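Local atomic coordinates of gamma-glutamyltranspeptidase (Ggt) (Helicobacter pylori 26695, PDB entry 5BPK), a protein that probably transfers or hydrolyses the gamma-glutamyl group of glutathione and related compounds, as an Ntn-hydrolase of the gamma-glutamyltranspeptidase family. Residues 99-105 / 258-264; 127-131 / 186-192; 295-299 / 350-356. All coordinates share one frame; numbering follows the deposited sequence.

Contact 1: 99-105 / 258-264; sequences ALDFREK and SYNVKWR. With 4UD ((2S)-amino[(5S)-4,5-dihydro-1,2-oxazol-5-yl]acetic acid), chain O; EDO (1,2-ethanediol), chain M.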
loop_
_atom_site.group_PDB
_atom_site.type_symbol
_atom_site.label_atom_id
_atom_site.label_comp_id
_atom_site.label_asym_id
_atom_site.label_seq_id
_atom_site.Cartn_x
_atom_site.Cartn_y
_atom_site.Cartn_z
ATOM N N ALA A 99 8.180 -12.282 2.913
ATOM C CA ALA A 99 7.629 -10.933 3.031
ATOM C C ALA A 99 8.726 -10.033 3.559
ATOM O O ALA A 99 9.384 -10.370 4.546
ATOM C CB ALA A 99 6.444 -10.918 3.963
ATOM N N LEU A 100 8.959 -8.920 2.882
ATOM C CA LEU A 100 9.924 -7.937 3.326
ATOM C C LEU A 100 9.198 -6.745 3.957
ATOM O O LEU A 100 8.382 -6.098 3.317
ATOM C CB LEU A 100 10.783 -7.468 2.158
ATOM C CG LEU A 100 11.842 -6.413 2.474
ATOM C CD1 LEU A 100 12.834 -6.887 3.507
ATOM C CD2 LEU A 100 12.528 -5.976 1.180
ATOM N N ASP A 101 9.521 -6.489 5.215
ATOM C CA ASP A 101 9.017 -5.363 5.990
ATOM C C ASP A 101 10.069 -4.255 5.900
ATOM O O ASP A 101 11.127 -4.344 6.537
ATOM C CB ASP A 101 8.794 -5.847 7.448
ATOM C CG ASP A 101 8.524 -4.731 8.452
ATOM O OD1 ASP A 101 8.547 -3.530 8.112
ATOM O OD2 ASP A 101 8.317 -5.100 9.634
ATOM N N PHE A 102 9.776 -3.222 5.103
ATOM C CA PHE A 102 10.535 -1.975 5.139
ATOM C C PHE A 102 9.643 -0.793 5.561
ATOM O O PHE A 102 9.753 0.324 5.067
ATOM C CB PHE A 102 11.337 -1.738 3.845
ATOM C CG PHE A 102 10.524 -1.663 2.569
ATOM C CD1 PHE A 102 10.187 -2.809 1.864
ATOM C CD2 PHE A 102 10.224 -0.434 2.002
ATOM C CE1 PHE A 102 9.502 -2.724 0.657
ATOM C CE2 PHE A 102 9.518 -0.344 0.795
ATOM C CZ PHE A 102 9.163 -1.502 0.121
ATOM N N ARG A 103 8.771 -1.082 6.518
ATOM C CA ARG A 103 7.891 -0.085 7.123
ATOM C C ARG A 103 8.689 0.889 7.984
ATOM O O ARG A 103 9.658 0.508 8.642
ATOM C CB ARG A 103 6.847 -0.803 7.973
ATOM C CG ARG A 103 5.809 0.070 8.661
ATOM C CD ARG A 103 4.862 0.752 7.689
ATOM N NE ARG A 103 3.627 1.162 8.361
ATOM C CZ ARG A 103 2.626 1.819 7.782
ATOM N NH1 ARG A 103 2.701 2.200 6.523
ATOM N NH2 ARG A 103 1.538 2.118 8.475
ATOM N N GLU A 104 8.258 2.150 8.024
ATOM C CA GLU A 104 8.915 3.129 8.888
ATOM C C GLU A 104 8.798 2.741 10.356
ATOM O O GLU A 104 7.844 2.066 10.765
ATOM C CB GLU A 104 8.358 4.533 8.702
ATOM C CG GLU A 104 8.425 5.070 7.279
ATOM C CD GLU A 104 7.121 4.878 6.526
ATOM O OE1 GLU A 104 6.601 3.732 6.507
ATOM O OE2 GLU A 104 6.635 5.880 5.952
ATOM N N LYS A 105 9.773 3.198 11.143
ATOM C CA LYS A 105 9.775 3.019 12.592
ATOM C C LYS A 105 9.526 4.338 13.297
ATOM O O LYS A 105 10.042 5.393 12.869
ATOM C CB LYS A 105 11.128 2.497 13.050
ATOM C CG LYS A 105 11.475 1.117 12.547
ATOM C CD LYS A 105 12.964 0.811 12.693
ATOM C CE LYS A 105 13.460 0.791 14.138
ATOM N NZ LYS A 105 14.931 0.492 14.219
ATOM N N SER A 258 20.302 2.966 12.815
ATOM C CA SER A 258 19.654 1.795 13.415
ATOM C C SER A 258 18.424 1.269 12.647
ATOM O O SER A 258 17.791 0.290 13.087
ATOM C CB SER A 258 19.284 2.069 14.879
ATOM O OG SER A 258 18.335 3.111 15.031
ATOM N N TYR A 259 18.101 1.866 11.502
ATOM C CA TYR A 259 16.948 1.394 10.726
ATOM C C TYR A 259 17.258 0.009 10.172
ATOM O O TYR A 259 18.308 -0.196 9.552
ATOM C CB TYR A 259 16.522 2.319 9.561
ATOM C CG TYR A 259 15.302 1.701 8.931
ATOM C CD1 TYR A 259 14.048 1.926 9.480
ATOM C CD2 TYR A 259 15.417 0.752 7.916
ATOM C CE1 TYR A 259 12.935 1.292 8.996
ATOM C CE2 TYR A 259 14.300 0.090 7.422
ATOM C CZ TYR A 259 13.063 0.363 7.978
ATOM O OH TYR A 259 11.954 -0.292 7.522
ATOM N N ASN A 260 16.326 -0.919 10.383
ATOM C CA ASN A 260 16.468 -2.307 9.977
ATOM C C ASN A 260 15.235 -2.783 9.210
ATOM O O ASN A 260 14.118 -2.590 9.684
ATOM C CB ASN A 260 16.696 -3.201 11.223
ATOM C CG ASN A 260 15.628 -3.006 12.356
ATOM O OD1 ASN A 260 15.211 -1.879 12.691
ATOM N ND2 ASN A 260 15.234 -4.121 12.981
ATOM N N VAL A 261 15.419 -3.358 8.020
ATOM C CA VAL A 261 14.331 -4.139 7.398
ATOM C C VAL A 261 14.189 -5.444 8.160
ATOM O O VAL A 261 15.090 -5.836 8.902
ATOM C CB VAL A 261 14.559 -4.467 5.882
ATOM C CG1 VAL A 261 14.745 -3.184 5.067
ATOM C CG2 VAL A 261 15.723 -5.443 5.681
ATOM N N LYS A 262 13.047 -6.102 7.994
ATOM C CA LYS A 262 12.846 -7.437 8.523
ATOM C C LYS A 262 12.267 -8.347 7.462
ATOM O O LYS A 262 11.257 -8.031 6.835
ATOM C CB LYS A 262 11.944 -7.401 9.741
ATOM C CG LYS A 262 12.642 -6.724 10.926
ATOM C CD LYS A 262 11.927 -6.929 12.236
ATOM C CE LYS A 262 11.830 -8.390 12.631
ATOM N NZ LYS A 262 11.547 -8.540 14.090
ATOM N N TRP A 263 12.936 -9.473 7.236
ATOM C CA TRP A 263 12.361 -10.544 6.435
ATOM C C TRP A 263 11.439 -11.358 7.319
ATOM O O TRP A 263 11.877 -11.956 8.308
ATOM C CB TRP A 263 13.445 -11.440 5.856
ATOM C CG TRP A 263 14.314 -10.750 4.878
ATOM C CD1 TRP A 263 15.555 -10.235 5.102
ATOM C CD2 TRP A 263 14.011 -10.492 3.505
ATOM N NE1 TRP A 263 16.045 -9.665 3.953
ATOM C CE2 TRP A 263 15.124 -9.816 2.951
ATOM C CE3 TRP A 263 12.918 -10.778 2.683
ATOM C CZ2 TRP A 263 15.167 -9.422 1.608
ATOM C CZ3 TRP A 263 12.967 -10.395 1.358
ATOM C CH2 TRP A 263 14.081 -9.716 0.834
ATOM N N ARG A 264 10.161 -11.362 6.973
ATOM C CA ARG A 264 9.142 -12.001 7.779
ATOM C C ARG A 264 8.462 -13.095 6.984
ATOM O O ARG A 264 8.450 -13.078 5.749
ATOM C CB ARG A 264 8.106 -10.977 8.229
ATOM C CG ARG A 264 8.689 -9.773 8.973
ATOM C CD ARG A 264 7.590 -9.008 9.642
ATOM N NE ARG A 264 7.969 -7.777 10.333
ATOM C CZ ARG A 264 8.167 -7.670 11.648
ATOM N NH1 ARG A 264 8.100 -8.735 12.435
ATOM N NH2 ARG A 264 8.436 -6.480 12.183
HETATM C C3 4UD O . -1.674 4.223 0.966
HETATM C C4 4UD O . -1.150 3.581 3.026
HETATM C C5 4UD O . -1.290 4.876 2.248
HETATM C C6 4UD O . -1.412 3.682 4.535
HETATM C C8 4UD O . -1.127 2.314 5.113
HETATM O O9 4UD O . 0.001 1.969 5.370
HETATM O O10 4UD O . -2.138 1.446 5.346
HETATM N N7 4UD O . -0.495 4.646 5.157
HETATM O O2 4UD O . -2.127 2.697 2.479
HETATM N N1 4UD O . -2.122 3.032 1.187
HETATM C C1 EDO M . 19.242 -7.609 3.841
HETATM O O1 EDO M . 18.439 -7.984 4.961
HETATM C C2 EDO M . 18.954 -8.542 2.670
HETATM O O2 EDO M . 19.964 -8.414 1.659
HETATM O O HOH W 1 16.519 2.127 16.688
#
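Strands 99-102 and 262-264 run antiparallel, their short axes 4.7 Å apart at 148°, with A99-R264 and D101-K262 as hydrogen-bonded pairs and L100-W263 as the non-hydrogen-bonded pair between them. D101 N donates to K262 O at 2.8 Å. On one face of the sheet L100 lays CD1 over the six-membered ring of W263, 3.7 Å from its centroid and 9° off the normal, a CH-pi contact. On the other face D101 holds CG anti to its backbone N (chi1 169°), which directs OD2 to the side of the R264 guanidinium. R264 NE (2.8 Å) and NH2 both donate to D101 OD2, NE on the anti lone pair, with the two flat groups nearly coplanar; NH2 is shared with D334. At the end of the strand, D101 OD1 accepts from R103 N at 2.9 Å in an Asx turn and also meets R69 of the neighbouring chain. Y259 OH donates to R103 O over 2.7 Å from above the carbonyl plane, while K105, bent at chi3, brings NZ 2.8 Å from N260 OD1. R103 NH1 bonds O9 of the bound 4UD carboxylate at 2.9 Å, and its guanidinium pairs with D43 and E40 of the neighbouring chain. D101 and Y259 thus bond the backbone N and O of R103, and so probably help to position this ligand-binding arginine as a second shell.

Contact 2: 127-131 / 186-192; sequences SEDGY and RFLKYSS
A salt-bridge network joins the loop before helix 139-150 to the turn between helices 174-187 and 191-196, with D129 held between R186 and K189. R186 approaches side-on: NE and NH2 both donate to D129 OD1, NE at 2.9 Å, from the same face of the carboxylate. That oxygen lies in the guanidinium plane, although the two planar groups are turned 42° apart. The bend of R186 at chi3 (68°) swings the guanidinium across the aspartate, and NH2 also bonds G25 O of the neighbouring chain. K189, extended beyond CG, comes from another direction and places NZ 2.7 Å from D129 OD2, on its anti lone pair. Two cations thus share one carboxylate, an oxygen each, which would probably keep D129 ionised. Next to it the Y190 ring lies against the backbone of G130, with CZ 3.4 Å from G130 CA, and OH packs 3.3 Å from D129 CB. Y131 points a ring edge at the face of Y190, centroids 6.0 Å apart and planes at 72°. Y131 OH is bonded to D243, and it receives a bond from a water that in turn accepts from S192 N. The type I turn from F187 to Y190 presents K189 and Y190 to the loop, so that an Asp-Arg-Lys salt-bridge network and an offset edge-to-face tyrosine pair together fasten a loop to a turn between two helices.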
loop_
_atom_site.group_PDB
_atom_site.type_symbol
_atom_site.label_atom_id
_atom_site.label_comp_id
_atom_site.label_asym_id
_atom_site.label_seq_id
_atom_site.Cartn_x
_atom_site.Cartn_y
_atom_site.Cartn_z
ATOM N N SER A 127 0.206 15.158 13.602
ATOM C CA SER A 127 0.473 13.823 13.047
ATOM C C SER A 127 0.396 13.784 11.509
ATOM O O SER A 127 0.617 12.721 10.902
ATOM C CB SER A 127 -0.517 12.801 13.645
ATOM O OG SER A 127 -1.819 12.903 13.082
ATOM N N GLU A 128 0.090 14.927 10.887
ATOM C CA GLU A 128 -0.240 14.981 9.452
ATOM C C GLU A 128 0.712 15.845 8.611
ATOM O O GLU A 128 1.135 15.426 7.536
ATOM C CB GLU A 128 -1.663 15.516 9.258
ATOM C CG GLU A 128 -2.765 14.636 9.825
ATOM C CD GLU A 128 -4.162 15.177 9.534
ATOM O OE1 GLU A 128 -4.391 15.694 8.430
ATOM O OE2 GLU A 128 -5.044 15.061 10.408
ATOM N N ASP A 129 0.988 17.063 9.080
ATOM C CA ASP A 129 1.811 18.038 8.361
ATOM C C ASP A 129 3.118 18.258 9.120
ATOM O O ASP A 129 3.108 18.535 10.329
ATOM C CB ASP A 129 1.090 19.398 8.250
ATOM C CG ASP A 129 -0.167 19.360 7.391
ATOM O OD1 ASP A 129 -0.458 18.325 6.745
ATOM O OD2 ASP A 129 -0.872 20.402 7.368
ATOM N N GLY A 130 4.242 18.176 8.414
ATOM C CA GLY A 130 5.538 18.538 8.969
ATOM C C GLY A 130 6.394 17.409 9.502
ATOM O O GLY A 130 6.124 16.232 9.261
ATOM N N TYR A 131 7.412 17.788 10.267
ATOM C CA TYR A 131 8.557 16.928 10.549
ATOM C C TYR A 131 8.326 15.890 11.657
ATOM O O TYR A 131 8.924 14.807 11.625
ATOM C CB TYR A 131 9.788 17.783 10.877
ATOM C CG TYR A 131 10.354 18.568 9.700
ATOM C CD1 TYR A 131 9.690 19.686 9.180
ATOM C CD2 TYR A 131 11.552 18.190 9.109
ATOM C CE1 TYR A 131 10.220 20.409 8.109
ATOM C CE2 TYR A 131 12.087 18.893 8.034
ATOM C CZ TYR A 131 11.413 20.001 7.531
ATOM O OH TYR A 131 11.944 20.710 6.477
ATOM N N ARG A 186 -0.124 23.095 1.957
ATOM C CA ARG A 186 0.708 22.293 2.846
ATOM C C ARG A 186 2.186 22.550 2.560
ATOM O O ARG A 186 2.961 22.783 3.481
ATOM C CB ARG A 186 0.383 20.804 2.693
ATOM C CG ARG A 186 -1.085 20.467 2.955
ATOM C CD ARG A 186 -1.354 18.977 2.793
ATOM N NE ARG A 186 -0.702 18.216 3.848
ATOM C CZ ARG A 186 -0.066 17.054 3.694
ATOM N NH1 ARG A 186 0.054 16.470 2.500
ATOM N NH2 ARG A 186 0.469 16.479 4.753
ATOM N N PHE A 187 2.564 22.536 1.276
ATOM C CA PHE A 187 3.950 22.803 0.872
ATOM C C PHE A 187 4.421 24.159 1.378
ATOM O O PHE A 187 5.562 24.315 1.793
ATOM C CB PHE A 187 4.099 22.841 -0.645
ATOM C CG PHE A 187 3.923 21.519 -1.343
ATOM C CD1 PHE A 187 4.454 20.339 -0.838
ATOM C CD2 PHE A 187 3.303 21.485 -2.578
ATOM C CE1 PHE A 187 4.313 19.157 -1.545
ATOM C CE2 PHE A 187 3.160 20.307 -3.274
ATOM C CZ PHE A 187 3.667 19.148 -2.761
ATOM N N LEU A 188 3.529 25.143 1.331
ATOM C CA LEU A 188 3.884 26.518 1.681
ATOM C C LEU A 188 4.193 26.697 3.170
ATOM O O LEU A 188 4.706 27.745 3.573
ATOM C CB LEU A 188 2.792 27.499 1.221
ATOM C CG LEU A 188 2.782 27.815 -0.276
ATOM C CD1 LEU A 188 1.455 28.399 -0.706
ATOM C CD2 LEU A 188 3.940 28.751 -0.661
ATOM N N LYS A 189 3.900 25.682 3.982
ATOM C CA LYS A 189 4.307 25.692 5.385
ATOM C C LYS A 189 5.796 25.439 5.624
ATOM O O LYS A 189 6.290 25.705 6.730
ATOM C CB LYS A 189 3.515 24.653 6.179
ATOM C CG LYS A 189 2.019 24.879 6.215
ATOM C CD LYS A 189 1.354 23.792 7.030
ATOM C CE LYS A 189 -0.139 23.909 7.064
ATOM N NZ LYS A 189 -0.704 22.995 8.117
ATOM N N TYR A 190 6.505 24.913 4.612
ATOM C CA TYR A 190 7.886 24.426 4.770
ATOM C C TYR A 190 8.820 25.062 3.759
ATOM O O TYR A 190 8.585 24.983 2.549
ATOM C CB TYR A 190 7.913 22.879 4.690
ATOM C CG TYR A 190 6.895 22.333 5.648
ATOM C CD1 TYR A 190 7.074 22.469 7.019
ATOM C CD2 TYR A 190 5.709 21.785 5.187
ATOM C CE1 TYR A 190 6.114 22.042 7.904
ATOM C CE2 TYR A 190 4.742 21.355 6.064
ATOM C CZ TYR A 190 4.949 21.491 7.416
ATOM O OH TYR A 190 3.967 21.071 8.276
ATOM N N SER A 191 9.859 25.729 4.262
ATOM C CA SER A 191 10.844 26.367 3.388
ATOM C C SER A 191 11.491 25.362 2.439
ATOM O O SER A 191 11.744 25.693 1.299
ATOM C CB SER A 191 11.904 27.132 4.198
ATOM O OG SER A 191 12.527 26.305 5.145
ATOM N N SER A 192 11.741 24.133 2.904
ATOM C CA SER A 192 12.313 23.096 2.048
ATOM C C SER A 192 11.417 22.778 0.844
ATOM O O SER A 192 11.878 22.820 -0.297
ATOM C CB SER A 192 12.562 21.838 2.868
ATOM O OG SER A 192 11.341 21.391 3.428
HETATM O O HOH W 2 11.631 23.380 5.864
#

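Contact 3: 295-299 / 350-356; sequences VMENA and KKIFDTI
F353 and N298 make the close-packed part of this contact, with V295 completing it toward the interior. N298 CB sits over the centre of the F353 ring, 3.4 Å from the centroid and only 11° off the ring normal, which defines a CH-pi contact over the face. The amide beyond CB is inclined 26° to the ring plane, so it leans over the same side of the phenyl group instead of standing on it. F353 reaches this position with CG anti to the backbone N (chi1 -179°), extending the ring from its helix toward the turn; A299 CB adds a contact 4.0 Å from F353 CE1. Deeper in, V295 divides its branches: CG2 meets I352 CG2 at 3.9 Å, while CG1 lies 4.0 Å from I356 CD1 and also faces F353 CB. Helix 309-329 lies against this apolar group, with A318 touching V295 and H313 touching I356.

Here the C-terminal part of helix 285-296, with the type I turn M296-A299 that follows it, packs against the C-terminal part of helix 346-354. The N298 side chain folds back within the turn, ND2 giving a bond of 3.2 Å to V295 O. V295 O also accepts from N298 N, and the two bonds from N298 to V295 O probably limit its rotation, consistent with CB resting over the ring.

Toward solvent the packing thins out. Exposed K350 buries 33 Å² against 295-299, compared with 80 Å² for F353. K350 meets N298 chiefly through CD, 3.5 Å from N298 OD1, and its NZ turns back to its own helix in a 2.6 Å salt bridge with D354 OD1, on the syn lone pair.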
loop_
_atom_site.group_PDB
_atom_site.type_symbol
_atom_site.label_atom_id
_atom_site.label_comp_id
_atom_site.label_asym_id
_atom_site.label_seq_id
_atom_site.Cartn_x
_atom_site.Cartn_y
_atom_site.Cartn_z
ATOM N N VAL A 295 -14.458 -16.270 5.289
ATOM C CA VAL A 295 -15.898 -16.171 5.553
ATOM C C VAL A 295 -16.664 -16.442 4.251
ATOM O O VAL A 295 -17.588 -17.261 4.216
ATOM C CB VAL A 295 -16.315 -14.787 6.141
ATOM C CG1 VAL A 295 -17.835 -14.705 6.336
ATOM C CG2 VAL A 295 -15.615 -14.522 7.462
ATOM N N MET A 296 -16.254 -15.757 3.188
ATOM C CA MET A 296 -16.891 -15.849 1.872
ATOM C C MET A 296 -16.862 -17.276 1.298
ATOM O O MET A 296 -17.782 -17.684 0.571
ATOM C CB MET A 296 -16.186 -14.902 0.900
ATOM C CG MET A 296 -16.437 -13.427 1.211
ATOM S SD MET A 296 -15.342 -12.280 0.345
ATOM C CE MET A 296 -15.537 -12.808 -1.369
ATOM N N GLU A 297 -15.809 -18.022 1.625
ATOM C CA GLU A 297 -15.616 -19.387 1.107
ATOM C C GLU A 297 -16.778 -20.318 1.474
ATOM O O GLU A 297 -17.016 -21.332 0.789
ATOM C CB GLU A 297 -14.294 -19.978 1.617
ATOM C CG GLU A 297 -13.785 -21.144 0.794
ATOM C CD GLU A 297 -12.459 -21.719 1.314
ATOM O OE1 GLU A 297 -12.228 -21.765 2.548
ATOM O OE2 GLU A 297 -11.654 -22.162 0.477
ATOM N N ASN A 298 -17.487 -19.987 2.550
ATOM C CA ASN A 298 -18.639 -20.778 2.981
ATOM C C ASN A 298 -19.863 -20.682 2.076
ATOM O O ASN A 298 -20.812 -21.464 2.230
ATOM C CB ASN A 298 -19.017 -20.418 4.414
ATOM C CG ASN A 298 -17.990 -20.900 5.417
ATOM O OD1 ASN A 298 -17.963 -22.085 5.772
ATOM N ND2 ASN A 298 -17.119 -19.987 5.866
ATOM N N ALA A 299 -19.844 -19.740 1.142
ATOM C CA ALA A 299 -20.926 -19.576 0.188
ATOM C C ALA A 299 -20.436 -19.900 -1.225
ATOM O O ALA A 299 -19.275 -19.661 -1.553
ATOM C CB ALA A 299 -21.459 -18.144 0.256
ATOM N N LYS A 350 -16.055 -19.607 9.882
ATOM C CA LYS A 350 -17.326 -20.333 9.818
ATOM C C LYS A 350 -18.313 -19.779 10.861
ATOM O O LYS A 350 -19.498 -19.584 10.557
ATOM C CB LYS A 350 -17.097 -21.849 9.971
ATOM C CG LYS A 350 -18.366 -22.722 10.094
ATOM C CD LYS A 350 -19.372 -22.523 8.959
ATOM C CE LYS A 350 -20.478 -23.591 9.025
ATOM N NZ LYS A 350 -21.691 -23.231 8.248
ATOM N N LYS A 351 -17.827 -19.520 12.078
ATOM C CA LYS A 351 -18.644 -18.903 13.130
ATOM C C LYS A 351 -19.184 -17.534 12.707
ATOM O O LYS A 351 -20.347 -17.212 12.940
ATOM C CB LYS A 351 -17.850 -18.773 14.434
ATOM C CG LYS A 351 -17.700 -20.091 15.167
ATOM C CD LYS A 351 -16.907 -19.976 16.462
ATOM C CE LYS A 351 -16.542 -21.366 16.987
ATOM N NZ LYS A 351 -15.890 -21.344 18.325
ATOM N N ILE A 352 -18.338 -16.738 12.071
ATOM C CA ILE A 352 -18.771 -15.463 11.522
ATOM C C ILE A 352 -19.848 -15.677 10.452
ATOM O O ILE A 352 -20.937 -15.087 10.514
ATOM C CB ILE A 352 -17.593 -14.661 10.901
ATOM C CG1 ILE A 352 -16.550 -14.296 11.965
ATOM C CG2 ILE A 352 -18.132 -13.388 10.226
ATOM C CD1 ILE A 352 -15.252 -13.678 11.396
ATOM N N PHE A 353 -19.555 -16.554 9.496
ATOM C CA PHE A 353 -20.501 -16.850 8.420
ATOM C C PHE A 353 -21.888 -17.240 8.962
ATOM O O PHE A 353 -22.910 -16.763 8.470
ATOM C CB PHE A 353 -19.956 -17.944 7.505
ATOM C CG PHE A 353 -20.870 -18.274 6.372
ATOM C CD1 PHE A 353 -20.938 -17.447 5.260
ATOM C CD2 PHE A 353 -21.687 -19.398 6.427
ATOM C CE1 PHE A 353 -21.792 -17.731 4.223
ATOM C CE2 PHE A 353 -22.539 -19.700 5.384
ATOM C CZ PHE A 353 -22.594 -18.868 4.278
ATOM N N ASP A 354 -21.910 -18.072 9.996
ATOM C CA ASP A 354 -23.173 -18.603 10.525
ATOM C C ASP A 354 -24.045 -17.523 11.186
ATOM O O ASP A 354 -25.254 -17.739 11.374
ATOM C CB ASP A 354 -22.909 -19.762 11.501
ATOM C CG ASP A 354 -22.434 -21.047 10.798
ATOM O OD1 ASP A 354 -22.600 -21.181 9.565
ATOM O OD2 ASP A 354 -21.903 -21.945 11.494
ATOM N N THR A 355 -23.453 -16.373 11.531
ATOM C CA THR A 355 -24.220 -15.235 12.072
ATOM C C THR A 355 -24.885 -14.370 10.987
ATOM O O THR A 355 -25.714 -13.501 11.292
ATOM C CB THR A 355 -23.351 -14.310 12.980
ATOM O OG1 THR A 355 -22.389 -13.592 12.186
ATOM C CG2 THR A 355 -22.638 -15.118 14.062
ATOM N N ILE A 356 -24.514 -14.586 9.729
ATOM C CA ILE A 356 -25.026 -13.768 8.644
ATOM C C ILE A 356 -26.430 -14.249 8.279
ATOM O O ILE A 356 -26.622 -15.410 7.919
ATOM C CB ILE A 356 -24.096 -13.783 7.416
ATOM C CG1 ILE A 356 -22.684 -13.357 7.828
ATOM C CG2 ILE A 356 -24.643 -12.872 6.324
ATOM C CD1 ILE A 356 -21.656 -13.505 6.752
#

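In the fold
Along the chain contact 2 is nested inside the loop closed by contact 1, and contact 3 follows both. Contact 1 lies near the middle, in the antiparallel sheet, four strands within this chain, its centre about 12 Å from that of the chain. Contact 2, in the helical part inserted between strands 97-102 and 262-271, has its centre about 26 Å away; contact 3, among the helices after the sheet, about 34 Å. Contacts 2 and 3 lie on opposite sides of the chain's centre, their own centres about 46 Å apart. No two of them touch. Contacts 1 and 2 lie at the interface with the other chain, which completes the ligand site at contact 1, while contact 3 is mainly packing within this chain.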